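Local structure of dipicolinate synthase subunit A (Bacillus halodurans, 3D4O) at residues T149-G162 and D213-V226. The protein probably serves as one of the subunits of dipicolinate synthase, an oxidoreductase presumed to bind a nicotinamide dinucleotide while making dipicolinate, the spore metabolite. Sequence-based numbering, arbitrary orientation.
Sequences TDFTIHGANVAVLG and DVDVCINTIPALVV
D213 meets N157 through its backbone: N157 ND2 donates to D213 O at 3.0 Å, the acceptor lying in the amide plane of N157 although the donor stands above the carbonyl plane. V214 sets CG1 and CG2 against A159 CB. D215 and N157 exchange two hydrogen bonds: D215 N gives one to N157 O, and D215 OD2 takes one from N157 N (2.8 Å, 165° at the hydrogen) on its anti side. With CG beside its own backbone N (chi1 -63°), the carboxylate reaches the backbone N-H of N157, while OD1 is held by H237. V216 CG2 lies near the F151 ring plane, at its edge, 4.2 Å from CE1; T149 CB covers one ring face. N157 O also accepts from V216 N, at 3.3 Å, and from here the parallel ladder runs through A159 N to V216 O, I218 N to A159 O and L161 N to I218 O, its strands 12° apart. C217 SG touches L161 CD1, and I218 CD1 lies 3.8 Å from V158 CG1. N219 OD1 accepts from I221 N in an Asx turn, and its ND2 binds I221 O and D242; a leucine here, without the amide, would probably leave I221 freer to shift from L161 and D242 OD1 without this partner. T220 grips L161 O twice, through N and through OG1 (2.6 Å, on a lone pair). V225 CG2 and V226 CG2 close on L161 CD1, the latter at 3.5 Å. The backbone hydrogen bonds join the first and fourth strands of a Rossmann-type sheet, and T220 ties down L161 at the strand's C-terminal end, just before G162, consistent with the start of a dinucleotide-binding GxGxxG loop.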
loop_
_atom_site.group_PDB
_atom_site.type_symbol
_atom_site.label_atom_id
_atom_site.label_comp_id
_atom_site.label_asym_id
_atom_site.label_seq_id
_atom_site.Cartn_x
_atom_site.Cartn_y
_atom_site.Cartn_z
ATOM N N THR C 149 -1.501 -1.168 8.565
ATOM C CA THR C 149 -0.936 -2.127 9.523
ATOM C C THR C 149 0.442 -1.675 10.000
ATOM O O THR C 149 1.155 -0.929 9.301
ATOM C CB THR C 149 -0.854 -3.527 8.937
ATOM O OG1 THR C 149 -0.010 -3.491 7.773
ATOM C CG2 THR C 149 -2.263 -4.034 8.570
ATOM N N ASP C 150 0.785 -2.047 11.224
ATOM C CA ASP C 150 2.080 -1.691 11.775
ATOM C C ASP C 150 3.015 -2.893 11.726
ATOM O O ASP C 150 4.094 -2.882 12.253
ATOM C CB ASP C 150 1.967 -1.095 13.177
ATOM C CG ASP C 150 1.563 -2.113 14.240
ATOM O OD1 ASP C 150 1.220 -3.277 13.928
ATOM O OD2 ASP C 150 1.624 -1.728 15.405
ATOM N N PHE C 151 2.570 -3.906 11.027
ATOM C CA PHE C 151 3.309 -5.149 10.804
ATOM C C PHE C 151 3.302 -5.470 9.312
ATOM O O PHE C 151 2.500 -4.926 8.540
ATOM C CB PHE C 151 2.674 -6.322 11.598
ATOM C CG PHE C 151 1.197 -6.502 11.337
ATOM C CD1 PHE C 151 0.743 -7.210 10.239
ATOM C CD2 PHE C 151 0.260 -5.946 12.189
ATOM C CE1 PHE C 151 -0.633 -7.360 9.981
ATOM C CE2 PHE C 151 -1.095 -6.099 11.940
ATOM C CZ PHE C 151 -1.543 -6.811 10.835
ATOM N N THR C 152 4.202 -6.356 8.897
ATOM C CA THR C 152 4.271 -6.773 7.482
ATOM C C THR C 152 3.160 -7.745 7.118
ATOM O O THR C 152 2.766 -8.604 7.901
ATOM C CB THR C 152 5.645 -7.446 7.099
ATOM O OG1 THR C 152 5.862 -8.607 7.930
ATOM C CG2 THR C 152 6.851 -6.442 7.234
ATOM N N ILE C 153 2.670 -7.574 5.911
ATOM C CA ILE C 153 1.718 -8.521 5.301
ATOM C C ILE C 153 2.450 -9.836 5.074
ATOM O O ILE C 153 1.878 -10.916 5.182
ATOM C CB ILE C 153 1.179 -8.003 3.948
ATOM C CG1 ILE C 153 0.475 -6.659 4.149
ATOM C CG2 ILE C 153 0.220 -9.004 3.349
ATOM C CD1 ILE C 153 -0.514 -6.682 5.279
ATOM N N HIS C 154 3.734 -9.715 4.771
ATOM C CA HIS C 154 4.599 -10.874 4.613
ATOM C C HIS C 154 4.602 -11.613 5.951
ATOM O O HIS C 154 4.879 -11.023 7.014
ATOM C CB HIS C 154 6.024 -10.404 4.246
ATOM C CG HIS C 154 6.970 -11.524 3.911
ATOM N ND1 HIS C 154 7.268 -12.515 4.808
ATOM C CD2 HIS C 154 7.733 -11.772 2.816
ATOM C CE1 HIS C 154 8.157 -13.337 4.279
ATOM N NE2 HIS C 154 8.454 -12.911 3.067
ATOM N N GLY C 155 4.200 -12.872 5.917
ATOM C CA GLY C 155 4.201 -13.705 7.096
ATOM C C GLY C 155 2.979 -13.598 7.985
ATOM O O GLY C 155 2.812 -14.352 8.940
ATOM N N ALA C 156 2.113 -12.659 7.656
ATOM C CA ALA C 156 0.875 -12.437 8.428
ATOM C C ALA C 156 -0.177 -13.427 8.014
ATOM O O ALA C 156 -0.093 -14.014 6.956
ATOM C CB ALA C 156 0.328 -10.991 8.187
ATOM N N ASN C 157 -1.159 -13.616 8.888
ATOM C CA ASN C 157 -2.299 -14.464 8.604
ATOM C C ASN C 157 -3.367 -13.638 7.948
ATOM O O ASN C 157 -3.919 -12.746 8.567
ATOM C CB ASN C 157 -2.852 -15.086 9.886
ATOM C CG ASN C 157 -1.897 -16.122 10.483
ATOM O OD1 ASN C 157 -1.051 -16.698 9.785
ATOM N ND2 ASN C 157 -2.047 -16.371 11.766
ATOM N N VAL C 158 -3.670 -13.958 6.697
ATOM C CA VAL C 158 -4.665 -13.212 5.921
ATOM C C VAL C 158 -5.762 -14.094 5.421
ATOM O O VAL C 158 -5.509 -15.134 4.842
ATOM C CB VAL C 158 -3.994 -12.540 4.678
ATOM C CG1 VAL C 158 -5.042 -11.851 3.758
ATOM C CG2 VAL C 158 -2.914 -11.560 5.136
ATOM N N ALA C 159 -6.988 -13.691 5.696
ATOM C CA ALA C 159 -8.191 -14.404 5.231
ATOM C C ALA C 159 -8.888 -13.571 4.195
ATOM O O ALA C 159 -8.970 -12.330 4.324
ATOM C CB ALA C 159 -9.160 -14.671 6.355
ATOM N N VAL C 160 -9.310 -14.250 3.136
ATOM C CA VAL C 160 -10.178 -13.642 2.118
ATOM C C VAL C 160 -11.480 -14.430 2.162
ATOM O O VAL C 160 -11.480 -15.669 2.206
ATOM C CB VAL C 160 -9.619 -13.662 0.696
ATOM C CG1 VAL C 160 -10.660 -13.077 -0.277
ATOM C CG2 VAL C 160 -8.296 -12.893 0.559
ATOM N N LEU C 161 -12.592 -13.715 2.187
ATOM C CA LEU C 161 -13.916 -14.348 2.257
ATOM C C LEU C 161 -14.528 -14.217 0.879
ATOM O O LEU C 161 -14.747 -13.105 0.385
ATOM C CB LEU C 161 -14.798 -13.688 3.303
ATOM C CG LEU C 161 -14.201 -13.657 4.710
ATOM C CD1 LEU C 161 -15.174 -12.979 5.681
ATOM C CD2 LEU C 161 -13.796 -15.028 5.233
ATOM N N GLY C 162 -14.680 -15.370 0.243
ATOM C CA GLY C 162 -15.246 -15.487 -1.098
ATOM C C GLY C 162 -14.209 -15.760 -2.153
ATOM O O GLY C 162 -13.110 -15.203 -2.116
ATOM N N ASP C 213 -7.259 -16.086 14.569
ATOM C CA ASP C 213 -5.826 -15.771 14.519
ATOM C C ASP C 213 -5.451 -14.932 13.306
ATOM O O ASP C 213 -4.278 -14.741 12.985
ATOM C CB ASP C 213 -4.972 -17.042 14.553
ATOM C CG ASP C 213 -5.236 -17.968 13.380
ATOM O OD1 ASP C 213 -6.172 -17.690 12.597
ATOM O OD2 ASP C 213 -4.507 -18.980 13.248
ATOM N N VAL C 214 -6.470 -14.415 12.649
ATOM C CA VAL C 214 -6.278 -13.627 11.434
ATOM C C VAL C 214 -5.921 -12.185 11.694
ATOM O O VAL C 214 -6.550 -11.476 12.508
ATOM C CB VAL C 214 -7.501 -13.757 10.507
ATOM C CG1 VAL C 214 -7.411 -12.815 9.364
ATOM C CG2 VAL C 214 -7.548 -15.214 10.019
ATOM N N ASP C 215 -4.927 -11.752 10.941
ATOM C CA ASP C 215 -4.394 -10.397 11.069
ATOM C C ASP C 215 -5.067 -9.381 10.155
ATOM O O ASP C 215 -5.181 -8.219 10.492
ATOM C CB ASP C 215 -2.921 -10.412 10.725
ATOM C CG ASP C 215 -2.131 -11.242 11.660
ATOM O OD1 ASP C 215 -2.299 -11.055 12.885
ATOM O OD2 ASP C 215 -1.324 -12.049 11.160
ATOM N N VAL C 216 -5.418 -9.837 8.955
ATOM C CA VAL C 216 -6.108 -8.999 7.970
ATOM C C VAL C 216 -7.151 -9.858 7.305
ATOM O O VAL C 216 -6.860 -10.960 6.851
ATOM C CB VAL C 216 -5.175 -8.388 6.886
ATOM C CG1 VAL C 216 -5.986 -7.450 5.922
ATOM C CG2 VAL C 216 -4.030 -7.574 7.525
ATOM N N CYS C 217 -8.363 -9.353 7.303
ATOM C CA CYS C 217 -9.484 -10.041 6.704
ATOM C C CYS C 217 -10.119 -9.171 5.628
ATOM O O CYS C 217 -10.526 -8.040 5.892
ATOM C CB CYS C 217 -10.497 -10.348 7.775
ATOM S SG CYS C 217 -12.001 -11.175 7.178
ATOM N N ILE C 218 -10.157 -9.707 4.411
ATOM C CA ILE C 218 -10.762 -9.020 3.274
ATOM C C ILE C 218 -12.040 -9.693 2.886
ATOM O O ILE C 218 -12.040 -10.859 2.514
ATOM C CB ILE C 218 -9.807 -9.038 2.044
ATOM C CG1 ILE C 218 -8.463 -8.407 2.468
ATOM C CG2 ILE C 218 -10.493 -8.337 0.879
ATOM C CD1 ILE C 218 -7.262 -9.227 2.088
ATOM N N ASN C 219 -13.157 -8.986 3.021
ATOM C CA ASN C 219 -14.428 -9.552 2.591
ATOM C C ASN C 219 -14.812 -9.161 1.179
ATOM O O ASN C 219 -14.729 -7.994 0.804
ATOM C CB ASN C 219 -15.580 -9.152 3.493
ATOM C CG ASN C 219 -16.899 -9.720 2.987
ATOM O OD1 ASN C 219 -17.018 -10.921 2.778
ATOM N ND2 ASN C 219 -17.861 -8.858 2.729
ATOM N N THR C 220 -15.211 -10.165 0.396
ATOM C CA THR C 220 -15.789 -9.940 -0.938
ATOM C C THR C 220 -17.237 -10.459 -0.995
ATOM O O THR C 220 -17.931 -10.218 -1.960
ATOM C CB THR C 220 -15.004 -10.616 -2.080
ATOM O OG1 THR C 220 -15.140 -12.047 -2.007
ATOM C CG2 THR C 220 -13.541 -10.228 -2.044
ATOM N N ILE C 221 -17.701 -11.163 0.036
ATOM C CA ILE C 221 -19.054 -11.748 0.012
ATOM C C ILE C 221 -20.137 -10.693 0.296
ATOM O O ILE C 221 -20.082 -9.996 1.314
ATOM C CB ILE C 221 -19.207 -12.927 1.036
ATOM C CG1 ILE C 221 -18.213 -14.041 0.775
ATOM C CG2 ILE C 221 -20.624 -13.520 1.007
ATOM C CD1 ILE C 221 -18.297 -15.109 1.819
ATOM N N PRO C 222 -21.148 -10.582 -0.584
ATOM C CA PRO C 222 -22.189 -9.560 -0.377
ATOM C C PRO C 222 -23.301 -10.049 0.476
ATOM O O PRO C 222 -24.417 -10.266 0.028
ATOM C CB PRO C 222 -22.672 -9.242 -1.791
ATOM C CG PRO C 222 -22.436 -10.494 -2.547
ATOM C CD PRO C 222 -21.284 -11.234 -1.893
ATOM N N ALA C 223 -22.931 -10.265 1.715
ATOM C CA ALA C 223 -23.836 -10.739 2.749
ATOM C C ALA C 223 -23.121 -10.674 4.080
ATOM O O ALA C 223 -21.884 -10.635 4.152
ATOM C CB ALA C 223 -24.326 -12.169 2.455
ATOM N N LEU C 224 -23.921 -10.653 5.128
ATOM C CA LEU C 224 -23.397 -10.529 6.483
ATOM C C LEU C 224 -22.651 -11.779 6.919
ATOM O O LEU C 224 -23.263 -12.752 7.392
ATOM C CB LEU C 224 -24.514 -10.175 7.451
ATOM C CG LEU C 224 -24.094 -9.862 8.898
ATOM C CD1 LEU C 224 -22.966 -8.846 8.948
ATOM C CD2 LEU C 224 -25.295 -9.375 9.683
ATOM N N VAL C 225 -21.322 -11.730 6.762
ATOM C CA VAL C 225 -20.462 -12.866 7.140
ATOM C C VAL C 225 -19.537 -12.542 8.297
ATOM O O VAL C 225 -19.232 -13.403 9.121
ATOM C CB VAL C 225 -19.690 -13.505 5.924
ATOM C CG1 VAL C 225 -20.686 -14.167 5.011
ATOM C CG2 VAL C 225 -18.829 -12.479 5.135
ATOM N N VAL C 226 -19.108 -11.296 8.370
ATOM C CA VAL C 226 -18.233 -10.871 9.444
ATOM C C VAL C 226 -19.166 -10.301 10.500
ATOM O O VAL C 226 -19.305 -9.092 10.691
ATOM C CB VAL C 226 -17.145 -9.882 8.968
ATOM C CG1 VAL C 226 -16.098 -9.621 10.088
ATOM C CG2 VAL C 226 -16.452 -10.435 7.734
#